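PDB 2YZH: probable thiol peroxidase from Aquifex aeolicus, which probably reduces hydrogen peroxide and organic hydroperoxides with electrons from thioredoxin, protecting the cell against oxidative stress. Local coordinates for residues G11-V23 with D115-A127. Numbering follows the deposited sequence.
With SO4 (sulfate ion), chain H; SO4 (sulfate ion), chain F.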
loop_
_atom_site.group_PDB
_atom_site.type_symbol
_atom_site.label_atom_id
_atom_site.label_comp_id
_atom_site.label_asym_id
_atom_site.label_seq_id
_atom_site.Cartn_x
_atom_site.Cartn_y
_atom_site.Cartn_z
ATOM N N GLY D 11 -21.256 5.132 17.235
ATOM C CA GLY D 11 -22.629 4.933 16.796
ATOM C C GLY D 11 -22.885 4.853 15.300
ATOM O O GLY D 11 -23.943 4.389 14.877
ATOM N N ASN D 12 -21.922 5.296 14.500
ATOM C CA ASN D 12 -22.062 5.290 13.047
ATOM C C ASN D 12 -21.388 4.077 12.416
ATOM O O ASN D 12 -20.232 3.785 12.693
ATOM C CB ASN D 12 -21.462 6.574 12.476
ATOM C CG ASN D 12 -22.146 7.817 13.011
ATOM O OD1 ASN D 12 -21.528 8.869 13.151
ATOM N ND2 ASN D 12 -23.432 7.700 13.304
ATOM N N PRO D 13 -22.118 3.352 11.557
ATOM C CA PRO D 13 -21.592 2.163 10.885
ATOM C C PRO D 13 -20.457 2.477 9.917
ATOM O O PRO D 13 -20.508 3.458 9.179
ATOM C CB PRO D 13 -22.812 1.609 10.149
ATOM C CG PRO D 13 -23.962 2.093 10.972
ATOM C CD PRO D 13 -23.557 3.508 11.275
ATOM N N VAL D 14 -19.426 1.645 9.941
ATOM C CA VAL D 14 -18.299 1.795 9.032
ATOM C C VAL D 14 -17.941 0.402 8.537
ATOM O O VAL D 14 -17.859 -0.549 9.313
ATOM C CB VAL D 14 -17.070 2.444 9.708
ATOM C CG1 VAL D 14 -17.378 3.886 10.064
ATOM C CG2 VAL D 14 -16.662 1.658 10.928
ATOM N N THR D 15 -17.745 0.279 7.235
ATOM C CA THR D 15 -17.422 -1.010 6.662
ATOM C C THR D 15 -15.952 -1.362 6.828
ATOM O O THR D 15 -15.087 -0.483 6.892
ATOM C CB THR D 15 -17.783 -1.042 5.175
ATOM O OG1 THR D 15 -17.235 0.116 4.533
ATOM C CG2 THR D 15 -19.294 -1.045 5.000
ATOM N N LEU D 16 -15.693 -2.660 6.914
ATOM C CA LEU D 16 -14.343 -3.182 7.047
ATOM C C LEU D 16 -13.946 -3.753 5.697
ATOM O O LEU D 16 -14.802 -4.130 4.896
ATOM C CB LEU D 16 -14.302 -4.301 8.091
ATOM C CG LEU D 16 -14.751 -3.921 9.504
ATOM C CD1 LEU D 16 -14.755 -5.161 10.389
ATOM C CD2 LEU D 16 -13.829 -2.845 10.056
ATOM N N VAL D 17 -12.648 -3.797 5.440
ATOM C CA VAL D 17 -12.133 -4.357 4.198
ATOM C C VAL D 17 -12.117 -5.880 4.373
ATOM O O VAL D 17 -11.799 -6.377 5.453
ATOM C CB VAL D 17 -10.699 -3.836 3.937
ATOM C CG1 VAL D 17 -10.094 -4.518 2.720
ATOM C CG2 VAL D 17 -10.733 -2.323 3.746
ATOM N N GLY D 18 -12.489 -6.618 3.329
ATOM C CA GLY D 18 -12.489 -8.071 3.416
ATOM C C GLY D 18 -11.072 -8.625 3.404
ATOM O O GLY D 18 -10.114 -7.857 3.297
ATOM N N PRO D 19 -10.896 -9.954 3.505
ATOM C CA PRO D 19 -11.935 -10.979 3.632
ATOM C C PRO D 19 -12.367 -11.166 5.082
ATOM O O PRO D 19 -11.620 -10.849 6.009
ATOM C CB PRO D 19 -11.240 -12.221 3.102
ATOM C CG PRO D 19 -9.854 -12.044 3.660
ATOM C CD PRO D 19 -9.572 -10.582 3.334
ATOM N N GLU D 20 -13.573 -11.684 5.277
ATOM C CA GLU D 20 -14.067 -11.931 6.621
ATOM C C GLU D 20 -13.582 -13.318 7.032
ATOM O O GLU D 20 -13.763 -14.283 6.296
ATOM C CB GLU D 20 -15.598 -11.894 6.647
ATOM C CG GLU D 20 -16.178 -11.909 8.050
ATOM C CD GLU D 20 -17.683 -12.097 8.070
ATOM O OE1 GLU D 20 -18.291 -11.869 9.135
ATOM O OE2 GLU D 20 -18.257 -12.480 7.030
ATOM N N LEU D 21 -12.947 -13.421 8.193
ATOM C CA LEU D 21 -12.469 -14.719 8.658
ATOM C C LEU D 21 -13.492 -15.408 9.550
ATOM O O LEU D 21 -14.318 -14.756 10.190
ATOM C CB LEU D 21 -11.152 -14.565 9.422
ATOM C CG LEU D 21 -9.853 -14.576 8.614
ATOM C CD1 LEU D 21 -9.889 -13.504 7.536
ATOM C CD2 LEU D 21 -8.678 -14.358 9.558
ATOM N N LYS D 22 -13.441 -16.733 9.580
ATOM C CA LYS D 22 -14.350 -17.502 10.417
ATOM C C LYS D 22 -13.561 -18.592 11.129
ATOM O O LYS D 22 -12.465 -18.961 10.701
ATOM C CB LYS D 22 -15.454 -18.143 9.572
ATOM C CG LYS D 22 -14.964 -19.248 8.656
ATOM C CD LYS D 22 -16.116 -20.089 8.122
ATOM C CE LYS D 22 -15.605 -21.193 7.214
ATOM N NZ LYS D 22 -16.700 -22.098 6.777
ATOM N N VAL D 23 -14.110 -19.092 12.229
ATOM C CA VAL D 23 -13.454 -20.150 12.980
ATOM C C VAL D 23 -13.224 -21.327 12.039
ATOM O O VAL D 23 -14.112 -21.699 11.270
ATOM C CB VAL D 23 -14.319 -20.579 14.185
ATOM C CG1 VAL D 23 -13.809 -21.890 14.773
ATOM C CG2 VAL D 23 -14.280 -19.487 15.242
ATOM N N ASP D 115 -0.465 -6.242 7.046
ATOM C CA ASP D 115 -0.923 -7.609 6.833
ATOM C C ASP D 115 -2.225 -7.925 7.554
ATOM O O ASP D 115 -2.916 -8.865 7.180
ATOM C CB ASP D 115 0.143 -8.619 7.278
ATOM C CG ASP D 115 1.212 -8.840 6.219
ATOM O OD1 ASP D 115 0.856 -8.873 5.022
ATOM O OD2 ASP D 115 2.395 -8.998 6.582
ATOM N N MET D 116 -2.573 -7.153 8.582
ATOM C CA MET D 116 -3.806 -7.451 9.296
ATOM C C MET D 116 -5.047 -7.249 8.428
ATOM O O MET D 116 -6.156 -7.584 8.839
ATOM C CB MET D 116 -3.896 -6.645 10.597
ATOM C CG MET D 116 -2.843 -7.062 11.630
ATOM S SD MET D 116 -2.716 -8.876 11.861
ATOM C CE MET D 116 -4.229 -9.239 12.783
ATOM N N GLU D 117 -4.864 -6.699 7.229
ATOM C CA GLU D 117 -5.991 -6.542 6.312
ATOM C C GLU D 117 -6.470 -7.963 6.008
ATOM O O GLU D 117 -7.650 -8.196 5.715
ATOM C CB GLU D 117 -5.551 -5.888 4.991
ATOM C CG GLU D 117 -6.692 -5.751 3.975
ATOM C CD GLU D 117 -6.234 -5.273 2.605
ATOM O OE1 GLU D 117 -5.299 -4.447 2.539
ATOM O OE2 GLU D 117 -6.823 -5.710 1.592
ATOM N N LYS D 118 -5.541 -8.916 6.082
ATOM C CA LYS D 118 -5.857 -10.313 5.797
ATOM C C LYS D 118 -6.753 -10.943 6.856
ATOM O O LYS D 118 -7.260 -12.051 6.667
ATOM C CB LYS D 118 -4.564 -11.127 5.645
ATOM C CG LYS D 118 -3.750 -10.727 4.416
ATOM C CD LYS D 118 -2.342 -11.291 4.464
ATOM C CE LYS D 118 -1.532 -10.799 3.270
ATOM N NZ LYS D 118 -0.081 -11.082 3.437
ATOM N N TYR D 119 -6.951 -10.233 7.962
ATOM C CA TYR D 119 -7.802 -10.721 9.039
ATOM C C TYR D 119 -9.171 -10.052 9.011
ATOM O O TYR D 119 -10.005 -10.284 9.888
ATOM C CB TYR D 119 -7.135 -10.493 10.403
ATOM C CG TYR D 119 -6.127 -11.566 10.783
ATOM C CD1 TYR D 119 -4.887 -11.648 10.154
ATOM C CD2 TYR D 119 -6.427 -12.507 11.770
ATOM C CE1 TYR D 119 -3.967 -12.644 10.499
ATOM C CE2 TYR D 119 -5.517 -13.504 12.119
ATOM C CZ TYR D 119 -4.290 -13.566 11.481
ATOM O OH TYR D 119 -3.397 -14.561 11.823
ATOM N N GLY D 120 -9.395 -9.215 8.001
ATOM C CA GLY D 120 -10.673 -8.541 7.865
ATOM C C GLY D 120 -10.967 -7.459 8.889
ATOM O O GLY D 120 -12.132 -7.139 9.128
ATOM N N VAL D 121 -9.928 -6.881 9.486
ATOM C CA VAL D 121 -10.134 -5.840 10.484
ATOM C C VAL D 121 -9.654 -4.452 10.064
ATOM O O VAL D 121 -9.645 -3.526 10.873
ATOM C CB VAL D 121 -9.495 -6.238 11.843
ATOM C CG1 VAL D 121 -10.207 -7.465 12.402
ATOM C CG2 VAL D 121 -8.016 -6.528 11.674
ATOM N N LEU D 122 -9.266 -4.292 8.802
ATOM C CA LEU D 122 -8.836 -2.978 8.324
ATOM C C LEU D 122 -10.093 -2.150 8.052
ATOM O O LEU D 122 -10.964 -2.573 7.287
ATOM C CB LEU D 122 -8.026 -3.107 7.029
ATOM C CG LEU D 122 -7.540 -1.776 6.448
ATOM C CD1 LEU D 122 -6.540 -1.136 7.405
ATOM C CD2 LEU D 122 -6.906 -2.010 5.081
ATOM N N ILE D 123 -10.189 -0.980 8.680
ATOM C CA ILE D 123 -11.349 -0.107 8.500
ATOM C C ILE D 123 -11.302 0.518 7.108
ATOM O O ILE D 123 -10.294 1.102 6.715
ATOM C CB ILE D 123 -11.380 0.983 9.608
ATOM C CG1 ILE D 123 -11.559 0.301 10.967
ATOM C CG2 ILE D 123 -12.531 1.966 9.380
ATOM C CD1 ILE D 123 -11.308 1.202 12.167
ATOM N N GLY D 124 -12.400 0.371 6.366
ATOM C CA GLY D 124 -12.468 0.879 5.006
ATOM C C GLY D 124 -13.170 2.206 4.763
ATOM O O GLY D 124 -13.235 2.664 3.622
ATOM N N GLU D 125 -13.693 2.838 5.807
ATOM C CA GLU D 125 -14.361 4.122 5.619
ATOM C C GLU D 125 -14.388 4.964 6.887
ATOM O O GLU D 125 -14.111 4.474 7.982
ATOM C CB GLU D 125 -15.798 3.922 5.122
ATOM C CG GLU D 125 -16.758 3.378 6.162
ATOM C CD GLU D 125 -18.220 3.520 5.747
ATOM O OE1 GLU D 125 -18.675 4.655 5.493
ATOM O OE2 GLU D 125 -18.920 2.496 5.680
ATOM N N GLY D 126 -14.711 6.240 6.725
ATOM C CA GLY D 126 -14.790 7.123 7.872
ATOM C C GLY D 126 -13.464 7.703 8.316
ATOM O O GLY D 126 -12.431 7.523 7.661
ATOM N N ALA D 127 -13.506 8.400 9.444
ATOM C CA ALA D 127 -12.337 9.051 10.013
ATOM C C ALA D 127 -11.193 8.110 10.355
ATOM O O ALA D 127 -10.039 8.528 10.379
ATOM C CB ALA D 127 -12.742 9.827 11.260
HETATM S S SO4 H . -14.584 -11.902 1.164
HETATM O O1 SO4 H . -13.637 -12.807 0.485
HETATM O O2 SO4 H . -14.744 -12.314 2.569
HETATM O O3 SO4 H . -14.071 -10.516 1.100
HETATM O O4 SO4 H . -15.897 -11.973 0.493
HETATM S S SO4 F . -16.269 8.893 4.150
HETATM O O1 SO4 F . -17.085 9.003 2.928
HETATM O O2 SO4 F . -17.148 8.934 5.335
HETATM O O3 SO4 F . -15.513 7.622 4.128
HETATM O O4 SO4 F . -15.324 10.023 4.220
HETATM O O HOH W 1 -9.306 -6.102 6.481
#
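L16 and I123 pair antiparallel in a single beta bridge, where G124 N donates to T15 O (2.9 Å) and V17 N to L122 O (2.8 Å), the latter nearly straight at 172°. Where the bridge ends, a water donates to V17 O and E117 O and accepts from L122 N. At the other end E125 reaches across T15 almost at right angles: OE2 accepts a hydrogen bond from T15 N (3.0 Å) on its anti side, somewhat out of the carboxylate plane, and lies 3.1 Å from T15 OG1, while CG packs on V14 CB. The first torsion of E125 (72°) sets CG between its own N and carbonyl carbon, from where the extended chain runs to T15. An alanine here would remove the carboxylate and would probably leave T15 N without its acceptor and V14 CB without its packing partner. V17 points into the contact, its CG2 over G124 CA (3.9 Å) and its CG1 against E117, whose carboxylate pairs with K129 of the second subunit. Beyond cis-P19, L21 sets CD2 against Y119 CD2 (3.7 Å), and G120 passes so close to P19 O that a CB would clash. The contact fastens the N-terminal hairpin of strands 6-9 and 12-15, a Tpx-subfamily addition to the thioredoxin fold, to the loop between strands 106-109 and 135-139, with Y119 meeting F137 edge-to-face and touching I52 of strand 49-54.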